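Local coordinates for inclusion membrane protein A (Chlamydia trachomatis, PDB 6E7E), which probably mediates homotypic fusion of chlamydial inclusions as a SNARE-like membrane protein, of which this chain is the soluble domain, at residues A[9-14]-A[68-73]; A[22-27]-A[99-104]; A[47-52]-A[133-138]; A[58-63]-A[143-148]; A[94-99]-A[139-144]. The protein carries 2 engineered substitutions. One frame throughout, in Å; residues are numbered along the deposited sequence.

Contact 1: residues A[9-14]-A[68-73]; sequences QDLQRE and ESLLDE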
# COMPACT_ATOMS: atom_id res chain seq x y z
N GLN A 9 -5.82 13.72 13.37
CA GLN A 9 -6.69 14.03 12.21
C GLN A 9 -5.92 13.81 10.90
O GLN A 9 -6.53 13.30 9.93
CB GLN A 9 -7.22 15.45 12.33
CG GLN A 9 -8.22 15.58 13.44
CD GLN A 9 -8.51 16.99 13.86
OE1 GLN A 9 -7.89 17.99 13.44
NE2 GLN A 9 -9.52 17.07 14.69
N ASP A 10 -4.64 14.14 10.85
CA ASP A 10 -3.83 13.88 9.63
C ASP A 10 -3.75 12.38 9.39
O ASP A 10 -3.90 11.92 8.27
CB ASP A 10 -2.41 14.42 9.81
CG ASP A 10 -2.27 15.91 9.77
OD1 ASP A 10 -3.18 16.55 9.26
OD2 ASP A 10 -1.24 16.40 10.29
N LEU A 11 -3.50 11.63 10.45
CA LEU A 11 -3.39 10.18 10.30
C LEU A 11 -4.74 9.59 9.90
O LEU A 11 -4.77 8.65 9.10
CB LEU A 11 -2.86 9.57 11.58
CG LEU A 11 -2.57 8.08 11.50
CD1 LEU A 11 -1.51 7.75 10.43
CD2 LEU A 11 -2.14 7.57 12.85
N GLN A 12 -5.83 10.09 10.44
CA GLN A 12 -7.16 9.59 10.08
C GLN A 12 -7.35 9.72 8.56
O GLN A 12 -7.82 8.78 7.91
CB GLN A 12 -8.19 10.39 10.83
CG GLN A 12 -9.63 10.04 10.53
CD GLN A 12 -10.56 11.00 11.24
OE1 GLN A 12 -10.34 12.21 11.32
NE2 GLN A 12 -11.62 10.44 11.79
N ARG A 13 -6.98 10.87 8.03
CA ARG A 13 -7.10 11.11 6.58
C ARG A 13 -6.22 10.14 5.80
O ARG A 13 -6.67 9.54 4.81
CB ARG A 13 -6.69 12.55 6.31
CG ARG A 13 -6.65 13.00 4.85
CD ARG A 13 -5.95 14.37 4.72
NE ARG A 13 -6.52 15.37 5.62
CZ ARG A 13 -5.91 16.02 6.63
NH1 ARG A 13 -4.61 15.89 6.87
NH2 ARG A 13 -6.63 16.83 7.40
N GLU A 14 -4.97 9.98 6.21
CA GLU A 14 -4.07 9.11 5.43
C GLU A 14 -4.47 7.65 5.57
O GLU A 14 -4.34 6.93 4.58
CB GLU A 14 -2.63 9.34 5.87
CG GLU A 14 -2.12 10.75 5.62
CD GLU A 14 -2.41 11.30 4.23
OE1 GLU A 14 -2.06 10.64 3.27
OE2 GLU A 14 -2.99 12.40 4.12
N GLU A 68 -2.67 2.00 10.86
CA GLU A 68 -4.06 1.73 11.25
C GLU A 68 -4.11 1.49 12.76
O GLU A 68 -5.00 2.00 13.47
CB GLU A 68 -4.59 0.56 10.42
CG GLU A 68 -6.06 0.33 10.63
CD GLU A 68 -6.70 -0.66 9.69
OE1 GLU A 68 -6.04 -1.06 8.71
OE2 GLU A 68 -7.85 -1.01 9.94
N SER A 69 -3.17 0.71 13.27
CA SER A 69 -3.12 0.45 14.72
C SER A 69 -2.91 1.74 15.53
O SER A 69 -3.54 1.93 16.57
CB SER A 69 -2.04 -0.53 15.03
OG SER A 69 -2.37 -1.83 14.57
N LEU A 70 -2.01 2.61 15.08
CA LEU A 70 -1.72 3.88 15.77
C LEU A 70 -3.00 4.70 15.85
O LEU A 70 -3.35 5.22 16.91
CB LEU A 70 -0.65 4.66 15.02
CG LEU A 70 -0.21 5.96 15.68
CD1 LEU A 70 0.38 5.71 17.06
CD2 LEU A 70 0.78 6.66 14.78
N LEU A 71 -3.69 4.80 14.74
CA LEU A 71 -4.94 5.60 14.70
C LEU A 71 -5.87 5.03 15.77
O LEU A 71 -6.52 5.79 16.51
CB LEU A 71 -5.55 5.54 13.30
CG LEU A 71 -6.79 6.38 13.12
CD1 LEU A 71 -6.41 7.85 13.16
CD2 LEU A 71 -7.48 6.00 11.83
N ASP A 72 -5.99 3.70 15.83
CA ASP A 72 -6.93 3.01 16.75
C ASP A 72 -6.51 3.23 18.21
O ASP A 72 -7.37 3.09 19.10
CB ASP A 72 -7.05 1.52 16.45
CG ASP A 72 -7.76 1.17 15.15
OD1 ASP A 72 -8.47 2.04 14.60
OD2 ASP A 72 -7.63 0.02 14.70
N GLU A 73 -5.24 3.55 18.49
CA GLU A 73 -4.76 3.75 19.88
C GLU A 73 -5.13 5.13 20.41
O GLU A 73 -5.06 5.32 21.61
CB GLU A 73 -3.24 3.55 19.97
CG GLU A 73 -2.83 2.11 19.78
CD GLU A 73 -3.41 1.15 20.79
OE1 GLU A 73 -3.48 1.52 21.96
OE2 GLU A 73 -3.81 0.04 20.41
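Leu-11 is the first residue of segment 9-14 to reach segment 68-73, and it does so inside a helical bundle: the two helices run roughly antiparallel, their short axes 9.8 Å apart and crossing at -137°. With CG anti to the backbone N (chi1 -174°), Leu-11 sends its CD2 branch into the other helix. There CD2 lies 3.6 Å from Leu-70 CD2, the two side chains meeting at about a right angle, and 4.0 Å from Leu-71 CB, where the leucines pass in opposite directions. The same methyl also approaches Leu-71 N at 3.7 Å, so one branch reads both side chain and backbone. Beyond the contact, Leu-11 packs on Leu-93 and Phe-85, while Leu-70 continues to Leu-152 and Ile-156 of helix 125-165, which places the pair in the bundle interior. Next in sequence, Gln-12 takes part through its root; its extended chain leads away. Leu-71 CD1 rests against the Gln-12 backbone, 3.6 Å from Gln-12 N, and 3.9 Å from Gln-12 CB. On the far side of the helix Arg-13 turns back to Asp-10 in a salt bridge one turn long, Arg-13 NH1 to Asp-10 OD1 2.9 Å.

Contact 2: residues A[22-27]-A[99-104]; sequences NFMLSV and SLREEI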
# COMPACT_ATOMS: atom_id res chain seq x y z
N ASN A 22 -5.74 0.24 -0.69
CA ASN A 22 -5.78 -1.23 -0.51
C ASN A 22 -6.87 -1.85 -1.37
O ASN A 22 -6.65 -2.85 -2.04
CB ASN A 22 -6.03 -1.52 0.97
CG ASN A 22 -6.11 -3.00 1.26
OD1 ASN A 22 -7.15 -3.51 1.71
ND2 ASN A 22 -5.07 -3.71 0.93
N PHE A 23 -8.05 -1.27 -1.31
CA PHE A 23 -9.18 -1.83 -2.09
C PHE A 23 -8.84 -1.76 -3.59
O PHE A 23 -9.01 -2.75 -4.31
CB PHE A 23 -10.48 -1.09 -1.80
CG PHE A 23 -11.56 -1.66 -2.66
CD1 PHE A 23 -12.12 -2.90 -2.38
CD2 PHE A 23 -11.89 -1.03 -3.85
CE1 PHE A 23 -13.02 -3.47 -3.27
CE2 PHE A 23 -12.80 -1.61 -4.72
CZ PHE A 23 -13.38 -2.81 -4.42
N MET A 24 -8.39 -0.61 -4.06
CA MET A 24 -8.09 -0.47 -5.50
C MET A 24 -6.98 -1.42 -5.91
O MET A 24 -7.08 -2.03 -7.00
CB MET A 24 -7.72 0.96 -5.84
CG MET A 24 -8.92 1.87 -5.77
SD MET A 24 -8.52 3.56 -6.34
CE MET A 24 -7.88 4.28 -4.85
N LEU A 25 -5.93 -1.57 -5.11
CA LEU A 25 -4.88 -2.54 -5.44
C LEU A 25 -5.43 -3.97 -5.43
O LEU A 25 -4.94 -4.78 -6.23
CB LEU A 25 -3.71 -2.39 -4.49
CG LEU A 25 -2.92 -1.10 -4.63
CD1 LEU A 25 -1.86 -1.02 -3.57
CD2 LEU A 25 -2.27 -1.00 -5.99
N SER A 26 -6.41 -4.29 -4.60
CA SER A 26 -7.00 -5.65 -4.62
C SER A 26 -7.70 -5.89 -5.96
O SER A 26 -7.64 -6.99 -6.52
CB SER A 26 -7.91 -5.88 -3.43
OG SER A 26 -9.22 -5.33 -3.55
N VAL A 27 -8.35 -4.87 -6.48
CA VAL A 27 -9.05 -4.99 -7.78
C VAL A 27 -7.99 -5.18 -8.86
O VAL A 27 -8.13 -6.06 -9.74
CB VAL A 27 -9.92 -3.76 -8.07
CG1 VAL A 27 -10.51 -3.79 -9.48
CG2 VAL A 27 -11.03 -3.62 -7.04
N SER A 99 2.00 9.01 -3.73
CA SER A 99 2.71 8.25 -4.76
C SER A 99 1.94 6.99 -5.12
O SER A 99 1.83 6.66 -6.32
CB SER A 99 4.08 7.94 -4.30
OG SER A 99 4.78 7.28 -5.32
N LEU A 100 1.41 6.28 -4.15
CA LEU A 100 0.61 5.07 -4.44
C LEU A 100 -0.63 5.42 -5.25
O LEU A 100 -0.97 4.67 -6.16
CB LEU A 100 0.27 4.37 -3.12
CG LEU A 100 1.45 3.67 -2.45
CD1 LEU A 100 1.12 3.35 -1.00
CD2 LEU A 100 1.86 2.41 -3.20
N ARG A 101 -1.28 6.52 -4.91
CA ARG A 101 -2.47 6.91 -5.67
C ARG A 101 -2.07 7.17 -7.12
O ARG A 101 -2.84 6.82 -8.02
CB ARG A 101 -3.09 8.16 -5.05
CG ARG A 101 -4.01 7.93 -3.88
CD ARG A 101 -4.90 9.13 -3.64
NE ARG A 101 -5.71 9.05 -2.42
CZ ARG A 101 -6.85 8.37 -2.29
NH1 ARG A 101 -7.33 7.66 -3.29
NH2 ARG A 101 -7.53 8.44 -1.16
N GLU A 102 -0.95 7.82 -7.34
CA GLU A 102 -0.53 8.11 -8.74
C GLU A 102 -0.16 6.81 -9.45
O GLU A 102 -0.49 6.68 -10.65
CB GLU A 102 0.59 9.13 -8.76
CG GLU A 102 0.13 10.53 -8.44
CD GLU A 102 -0.74 11.10 -9.54
OE1 GLU A 102 -0.17 11.53 -10.56
OE2 GLU A 102 -1.97 11.01 -9.44
N GLU A 103 0.50 5.86 -8.79
CA GLU A 103 0.78 4.56 -9.45
C GLU A 103 -0.53 3.91 -9.87
O GLU A 103 -0.61 3.38 -10.99
CB GLU A 103 1.55 3.62 -8.54
CG GLU A 103 2.96 4.07 -8.20
CD GLU A 103 3.91 4.29 -9.37
OE1 GLU A 103 3.72 3.69 -10.44
OE2 GLU A 103 4.89 5.03 -9.18
N ILE A 104 -1.54 3.94 -9.03
CA ILE A 104 -2.86 3.36 -9.38
C ILE A 104 -3.41 4.09 -10.60
O ILE A 104 -3.94 3.45 -11.50
CB ILE A 104 -3.85 3.45 -8.20
CG1 ILE A 104 -3.44 2.45 -7.12
CG2 ILE A 104 -5.29 3.23 -8.65
CD1 ILE A 104 -4.12 2.73 -5.80
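The guanidinium of Arg-101 is the flat group of this contact, and Met-24 CE comes to it obliquely, 3.8 Å from Arg-101 NH1. The polar grip on that group lies elsewhere: Arg-101 NH2 is in a salt bridge with Glu-20 and is hydrogen-bonded to Ser-17 OG, both one or two turns earlier on the helix of Met-24. The arginine thus reaches back to helix 4-38, its chain extended from CG to NE, and the methionine methyl sits beside its end. Apolar packing centres on Ile-104. Its CG2 stands 4.0 Å from Met-24 SD; on the CG1 branch, Ile-104 CD1 lies 4.0 Å from Met-24 CB and Ile-104 CG1 meets Leu-25 CD2 at 3.8 Å. The methionine and isoleucine side chains cross at about a right angle. The bend of Met-24 at chi3 (-85°) turns CE toward the arginine while SD remains on the isoleucine. Leu-25 continues inward to Phe-60, and Ile-104 also touches Ile-21. With axes 10.8 Å apart and an angle of 30° between their directions, the geometry is that of two helices packed near parallel in an alpha-helical bundle, apolar inside and bridged by charge at the margin.

Contact 3: residues A[47-52]-A[133-138]; sequences SAVSQD and TIRDSL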
# COMPACT_ATOMS: atom_id res chain seq x y z
N SER A 47 2.68 -12.29 -19.38
CA SER A 47 2.11 -13.18 -18.36
C SER A 47 2.96 -13.11 -17.08
O SER A 47 2.41 -13.09 -15.96
CB SER A 47 1.99 -14.58 -18.91
OG SER A 47 1.46 -15.47 -17.95
N ALA A 48 4.28 -13.10 -17.21
CA ALA A 48 5.19 -13.08 -16.04
C ALA A 48 5.06 -11.74 -15.30
O ALA A 48 4.97 -11.74 -14.06
CB ALA A 48 6.61 -13.33 -16.49
N VAL A 49 5.05 -10.61 -16.02
CA VAL A 49 4.94 -9.32 -15.31
C VAL A 49 3.58 -9.23 -14.62
O VAL A 49 3.48 -8.68 -13.53
CB VAL A 49 5.20 -8.10 -16.24
CG1 VAL A 49 4.16 -7.82 -17.31
CG2 VAL A 49 5.31 -6.84 -15.39
N SER A 50 2.54 -9.77 -15.25
CA SER A 50 1.20 -9.77 -14.65
C SER A 50 1.20 -10.60 -13.36
O SER A 50 0.61 -10.17 -12.35
CB SER A 50 0.20 -10.27 -15.66
OG SER A 50 0.10 -9.40 -16.78
N GLN A 51 1.83 -11.76 -13.38
CA GLN A 51 1.96 -12.57 -12.14
C GLN A 51 2.76 -11.79 -11.08
O GLN A 51 2.42 -11.88 -9.90
CB GLN A 51 2.59 -13.91 -12.46
CG GLN A 51 2.92 -14.75 -11.23
CD GLN A 51 1.75 -15.14 -10.35
OE1 GLN A 51 0.66 -15.42 -10.85
NE2 GLN A 51 1.97 -15.17 -9.04
N ASP A 52 3.73 -10.99 -11.50
CA ASP A 52 4.49 -10.15 -10.55
C ASP A 52 3.58 -9.13 -9.88
O ASP A 52 3.74 -8.86 -8.67
CB ASP A 52 5.63 -9.41 -11.24
CG ASP A 52 6.77 -10.23 -11.76
OD1 ASP A 52 6.92 -11.37 -11.29
OD2 ASP A 52 7.50 -9.70 -12.61
N THR A 133 7.93 -1.12 -15.54
CA THR A 133 8.38 0.12 -14.88
C THR A 133 7.45 0.43 -13.70
O THR A 133 7.95 0.80 -12.60
CB THR A 133 8.43 1.24 -15.93
OG1 THR A 133 9.30 0.86 -16.99
CG2 THR A 133 8.89 2.55 -15.34
N ILE A 134 6.16 0.33 -13.88
CA ILE A 134 5.21 0.57 -12.77
C ILE A 134 5.39 -0.49 -11.69
O ILE A 134 5.37 -0.15 -10.50
CB ILE A 134 3.76 0.60 -13.29
CG1 ILE A 134 3.58 1.80 -14.22
CG2 ILE A 134 2.80 0.64 -12.11
CD1 ILE A 134 2.33 1.70 -15.03
N ARG A 135 5.56 -1.76 -12.06
CA ARG A 135 5.82 -2.81 -11.06
C ARG A 135 7.01 -2.41 -10.20
O ARG A 135 6.93 -2.52 -8.96
CB ARG A 135 6.09 -4.12 -11.78
CG ARG A 135 6.57 -5.26 -10.90
CD ARG A 135 7.37 -6.29 -11.70
NE ARG A 135 8.61 -5.76 -12.24
CZ ARG A 135 9.31 -6.28 -13.26
NH1 ARG A 135 8.97 -7.45 -13.78
NH2 ARG A 135 10.37 -5.65 -13.72
N ASP A 136 8.09 -1.98 -10.82
CA ASP A 136 9.30 -1.62 -10.05
C ASP A 136 9.03 -0.44 -9.11
O ASP A 136 9.46 -0.46 -7.95
CB ASP A 136 10.45 -1.29 -10.99
CG ASP A 136 10.97 -2.44 -11.82
OD1 ASP A 136 10.58 -3.60 -11.55
OD2 ASP A 136 11.77 -2.13 -12.73
N SER A 137 8.29 0.55 -9.58
CA SER A 137 7.97 1.73 -8.77
C SER A 137 7.08 1.34 -7.59
O SER A 137 7.33 1.77 -6.46
CB SER A 137 7.32 2.75 -9.64
OG SER A 137 7.08 3.91 -8.88
N LEU A 138 6.17 0.54 -7.86
CA LEU A 138 5.20 0.10 -6.85
C LEU A 138 5.88 -0.74 -5.78
O LEU A 138 5.58 -0.57 -4.60
CB LEU A 138 4.12 -0.69 -7.55
CG LEU A 138 3.05 -1.29 -6.65
CD1 LEU A 138 2.31 -0.17 -5.97
CD2 LEU A 138 2.04 -2.12 -7.43
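Asp-52 and Arg-135 join the two helices by a salt bridge, Arg-135 NH1 donating to Asp-52 OD2 over 2.9 Å with an N-H...O angle of 147°. The donor meets OD2 nearly along its C-O direction, and the oxygen lies at the guanidinium edge, somewhat tilted from its plane; the carboxylate and guanidinium planes stand 50° apart, so this is a single bond and no flat pairing of two groups. The other two nitrogens of the arginine are taken by its neighbour in sequence: NE and NH2 both donate to Asp-136 OD1, each at 3.0 Å, side-on and close to the guanidinium plane. Asp-136 OD1 therefore accepts twice, from the same face of its carboxylate, and Arg-135 is held between two acids with all three nitrogens used. A bend at chi3 (65°) turns NE and the guanidinium into place; nearer the backbone, Arg-135 CD lies 3.6 Å from Asp-52 CB. Across the contact, Val-49 CG2 approaches Arg-135 NH1 at 4.0 Å, and Phe-53 of the same helix also packs on the arginine. Asp-52 OD1 faces Arg-139 NH2 in a long, weak ion pair, and Arg-139 NH1 lies close to Arg-135 NE, a like-charge neighbour. On another side of its helix, Ser-137 OG is hydrogen-bonded to Glu-103. Asp-52, Arg-135 and Asp-136 thus form a salt-bridge network, an interhelical bridge with an intrahelical extension, joining helices 44-57 and 125-165 of the bundle.

Contact 4: residues A[58-63]-A[143-148]; sequences QGFRDN and GQLSQL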
# COMPACT_ATOMS: atom_id res chain seq x y z
N GLN A 58 0.05 -8.94 -2.89
CA GLN A 58 -0.38 -9.86 -1.81
C GLN A 58 -0.12 -9.19 -0.46
O GLN A 58 0.97 -8.65 -0.24
CB GLN A 58 0.38 -11.18 -1.86
CG GLN A 58 -0.02 -12.10 -3.00
CD GLN A 58 0.69 -13.43 -2.97
OE1 GLN A 58 0.07 -14.48 -2.86
NE2 GLN A 58 2.01 -13.39 -3.06
N GLY A 59 -1.13 -9.23 0.40
CA GLY A 59 -0.98 -8.81 1.80
C GLY A 59 -0.74 -7.31 1.91
O GLY A 59 -0.16 -6.88 2.92
N PHE A 60 -1.21 -6.51 0.95
CA PHE A 60 -0.98 -5.05 1.01
C PHE A 60 -1.55 -4.50 2.32
O PHE A 60 -0.92 -3.63 2.85
CB PHE A 60 -1.52 -4.32 -0.23
CG PHE A 60 -1.28 -2.83 -0.16
CD1 PHE A 60 -0.04 -2.29 -0.44
CD2 PHE A 60 -2.23 -1.99 0.35
CE1 PHE A 60 0.19 -0.93 -0.31
CE2 PHE A 60 -2.00 -0.63 0.47
CZ PHE A 60 -0.79 -0.10 0.14
N ARG A 61 -2.71 -4.95 2.81
CA ARG A 61 -3.30 -4.34 4.03
C ARG A 61 -2.29 -4.45 5.18
O ARG A 61 -2.18 -3.51 5.98
CB ARG A 61 -4.67 -4.94 4.36
CG ARG A 61 -4.66 -6.38 4.85
CD ARG A 61 -5.95 -6.65 5.62
NE ARG A 61 -6.15 -8.07 5.87
CZ ARG A 61 -6.76 -8.92 5.03
NH1 ARG A 61 -7.24 -8.51 3.87
NH2 ARG A 61 -6.87 -10.20 5.38
N ASP A 62 -1.54 -5.54 5.19
CA ASP A 62 -0.57 -5.81 6.28
C ASP A 62 0.55 -4.78 6.21
O ASP A 62 1.12 -4.49 7.24
CB ASP A 62 -0.05 -7.25 6.24
CG ASP A 62 -1.14 -8.27 6.48
OD1 ASP A 62 -1.97 -8.03 7.37
OD2 ASP A 62 -1.16 -9.29 5.75
N ASN A 63 0.80 -4.16 5.05
CA ASN A 63 1.93 -3.22 4.85
C ASN A 63 1.62 -1.83 5.44
O ASN A 63 2.56 -1.01 5.50
CB ASN A 63 2.28 -3.11 3.36
CG ASN A 63 2.97 -4.36 2.84
OD1 ASN A 63 2.66 -4.86 1.75
ND2 ASN A 63 3.85 -4.92 3.66
N GLY A 143 7.66 -1.15 -0.28
CA GLY A 143 8.75 -1.46 0.66
C GLY A 143 8.93 -0.34 1.66
O GLY A 143 9.11 -0.61 2.87
N GLN A 144 8.94 0.89 1.17
CA GLN A 144 9.13 2.09 2.03
C GLN A 144 7.98 2.18 3.05
O GLN A 144 8.22 2.36 4.25
CB GLN A 144 9.27 3.34 1.17
CG GLN A 144 9.27 4.67 1.90
CD GLN A 144 10.13 5.71 1.22
OE1 GLN A 144 9.67 6.79 0.86
NE2 GLN A 144 11.40 5.38 1.03
N LEU A 145 6.75 2.02 2.58
CA LEU A 145 5.58 2.07 3.48
C LEU A 145 5.65 0.95 4.53
O LEU A 145 5.41 1.20 5.72
CB LEU A 145 4.33 1.95 2.62
CG LEU A 145 3.02 1.87 3.41
CD1 LEU A 145 2.74 3.17 4.14
CD2 LEU A 145 1.87 1.49 2.49
N SER A 146 5.94 -0.27 4.08
CA SER A 146 5.97 -1.49 4.94
C SER A 146 6.99 -1.31 6.06
O SER A 146 6.70 -1.69 7.20
CB SER A 146 6.24 -2.71 4.10
OG SER A 146 6.43 -3.88 4.88
N GLN A 147 8.14 -0.72 5.76
CA GLN A 147 9.16 -0.55 6.81
C GLN A 147 8.65 0.44 7.86
O GLN A 147 8.83 0.18 9.07
CB GLN A 147 10.45 -0.06 6.19
CG GLN A 147 11.60 0.01 7.17
CD GLN A 147 12.85 0.46 6.45
OE1 GLN A 147 12.89 1.55 5.88
NE2 GLN A 147 13.88 -0.36 6.48
N LEU A 148 8.07 1.56 7.47
CA LEU A 148 7.50 2.53 8.45
C LEU A 148 6.43 1.85 9.31
O LEU A 148 6.39 2.04 10.54
CB LEU A 148 6.87 3.74 7.75
CG LEU A 148 7.82 4.67 7.00
CD1 LEU A 148 7.07 5.75 6.26
CD2 LEU A 148 8.84 5.30 7.93
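Asn-63 meets Leu-145 and Ser-146 where the connection between helices 44-57 and 65-73 of the helical bundle is laid against the long helix 125-165. The approach is close: the CA atoms of Asn-63 and Ser-146 are 4.4 Å apart, and Asn-63 has more surface buried than any other residue here. Residues 60-63 curl like a helix, but their bonds span three residues, as in Asn-63 N to Phe-60 O, 2.8 Å. Asn-63 uses both side chain and backbone. Its amide end stands by the serine, ND2 3.0 Å from Ser-146 OG, and Ser-146 CB also lies 3.3 Å from Asn-63 ND2. The serine OG is brought to this side by lying anti to its own backbone N (chi1 173°). The Asn-63 carbonyl is directed at the helix, with Leu-145 CG 3.6 Å from Asn-63 O. That oxygen also receives a CA-H...O contact from Ser-146 CA, 3.5 Å to Asn-63 O with an angle of 150° at the hydrogen. Leu-145 is the inward member of the trio and packs further on Leu-93 and Leu-100 of helix 87-107 and on Phe-67. Phe-60, itself lodged among Leu-25, Leu-100 and Ile-142, comes to it at about a right angle, and Phe-60 CZ lies 3.9 Å from Leu-145 CD2.

Contact 5: residues A[94-99]-A[139-144]; sequences KGSVAS and RDEIGQ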
# COMPACT_ATOMS: atom_id res chain seq x y z
N LYS A 94 2.27 10.85 4.16
CA LYS A 94 1.46 11.62 3.19
C LYS A 94 2.07 11.48 1.79
O LYS A 94 1.34 11.40 0.79
CB LYS A 94 1.44 13.08 3.60
CG LYS A 94 0.57 13.41 4.79
CD LYS A 94 0.49 14.89 5.03
CE LYS A 94 -0.23 15.23 6.30
NZ LYS A 94 0.35 16.46 6.88
N GLY A 95 3.39 11.50 1.69
CA GLY A 95 4.12 11.32 0.40
C GLY A 95 3.88 9.92 -0.17
O GLY A 95 3.67 9.75 -1.37
N SER A 96 3.96 8.90 0.68
CA SER A 96 3.72 7.51 0.25
C SER A 96 2.31 7.37 -0.31
O SER A 96 2.13 6.74 -1.36
CB SER A 96 3.91 6.56 1.39
OG SER A 96 5.27 6.35 1.72
N VAL A 97 1.34 7.89 0.41
CA VAL A 97 -0.07 7.79 -0.03
C VAL A 97 -0.23 8.45 -1.40
O VAL A 97 -0.85 7.87 -2.30
CB VAL A 97 -0.99 8.40 1.03
CG1 VAL A 97 -2.38 8.64 0.48
CG2 VAL A 97 -1.05 7.53 2.27
N ALA A 98 0.32 9.64 -1.57
CA ALA A 98 0.17 10.35 -2.86
C ALA A 98 0.83 9.55 -3.98
O ALA A 98 0.26 9.47 -5.08
CB ALA A 98 0.76 11.72 -2.75
N SER A 99 2.00 9.01 -3.73
CA SER A 99 2.71 8.25 -4.76
C SER A 99 1.94 6.99 -5.12
O SER A 99 1.83 6.66 -6.32
CB SER A 99 4.08 7.94 -4.30
OG SER A 99 4.78 7.28 -5.32
N ARG A 139 6.77 -1.66 -6.18
CA ARG A 139 7.56 -2.45 -5.22
C ARG A 139 8.34 -1.49 -4.32
O ARG A 139 8.39 -1.72 -3.10
CB ARG A 139 8.51 -3.38 -5.96
CG ARG A 139 7.85 -4.65 -6.45
CD ARG A 139 8.83 -5.46 -7.24
NE ARG A 139 8.33 -6.81 -7.48
CZ ARG A 139 8.80 -7.60 -8.42
NH1 ARG A 139 9.77 -7.19 -9.22
NH2 ARG A 139 8.29 -8.81 -8.58
N ASP A 140 8.98 -0.49 -4.89
CA ASP A 140 9.78 0.48 -4.11
C ASP A 140 8.86 1.17 -3.08
O ASP A 140 9.20 1.31 -1.92
CB ASP A 140 10.51 1.47 -5.03
CG ASP A 140 11.74 0.90 -5.72
OD1 ASP A 140 12.18 -0.20 -5.34
OD2 ASP A 140 12.24 1.57 -6.66
N GLU A 141 7.72 1.66 -3.54
CA GLU A 141 6.82 2.42 -2.64
C GLU A 141 6.30 1.50 -1.53
O GLU A 141 6.18 1.94 -0.36
CB GLU A 141 5.67 2.99 -3.44
CG GLU A 141 6.05 4.12 -4.38
CD GLU A 141 6.56 5.39 -3.73
OE1 GLU A 141 6.32 5.60 -2.54
OE2 GLU A 141 7.19 6.16 -4.44
N ILE A 142 5.89 0.29 -1.87
CA ILE A 142 5.32 -0.65 -0.87
C ILE A 142 6.41 -0.98 0.15
O ILE A 142 6.10 -1.06 1.37
CB ILE A 142 4.70 -1.88 -1.53
CG1 ILE A 142 3.48 -1.49 -2.37
CG2 ILE A 142 4.32 -2.92 -0.50
CD1 ILE A 142 2.97 -2.62 -3.25
N GLY A 143 7.66 -1.15 -0.28
CA GLY A 143 8.75 -1.46 0.66
C GLY A 143 8.93 -0.34 1.66
O GLY A 143 9.11 -0.61 2.87
N GLN A 144 8.94 0.89 1.17
CA GLN A 144 9.13 2.09 2.03
C GLN A 144 7.98 2.18 3.05
O GLN A 144 8.22 2.36 4.25
CB GLN A 144 9.27 3.34 1.17
CG GLN A 144 9.27 4.67 1.90
CD GLN A 144 10.13 5.71 1.22
OE1 GLN A 144 9.67 6.79 0.86
NE2 GLN A 144 11.40 5.38 1.03
O HOH W 1 7.42 7.90 2.09
O HOH W 2 6.09 4.77 -0.19
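Ser-99 and Glu-141 make the closest direct approach between the two helices, Ser-99 OG lying 2.8 Å from Glu-141 OE2. The carboxylate is brought over by a bend in the glutamate chain (chi2 -65°), and it sits beside the serine. Direct packing is otherwise thin: Ser-96 OG lies 4.3 Å from Gln-144 CG, and Gln-144, on the exposed margin, adds little more. The two segments run nearly antiparallel, with axes 10.2 Å apart and a crossing angle of -151°, which is the packing of neighbouring helices in an alpha-helical bundle. Here, however, the interface is polar, whereas Val-97 and Ile-142, pointing away from it, pack on Ile-21 and on Phe-60 and Leu-57 respectively, among others. Water supplies much of the bonding. Water 2 accepts from Ser-96 OG at 2.6 Å and donates both its protons to the glutamate, at 2.8 Å to the backbone Glu-141 O and, in a notably short bond, at 2.5 Å to the carboxylate Glu-141 OE1. That one molecule bonds to the second carboxylate oxygen while the first lies at the serine, and it takes up a backbone carbonyl as well. Water 1 lies 2.7 Å from Ser-96 OG and 2.8 Å from Gln-144 OE1. It can donate to either oxygen, but the acceptors around it outnumber its protons, so which of them it serves is not settled.

From the N terminus, helix 4-38 opens contact 1 and, further along, contact 2. Contact 1 closes at helix 65-73, with 53 residues between its segments, and contact 2 at helix 87-107. Contact 3 opens on helix 44-57 and contact 4 in the connection after it; both close on helix 125-165. Contacts 1 to 4 all cross one another in sequence. Contact 5 opens on helix 87-107 only after contact 1 has closed; it crosses contacts 2 and 3 and ends on residues it shares with contact 4. Contacts 1 and 3 lie on opposite sides of the chain's centre, about 30 Å apart between their centres; contacts 2, 4 and 5 occupy the middle of the bundle.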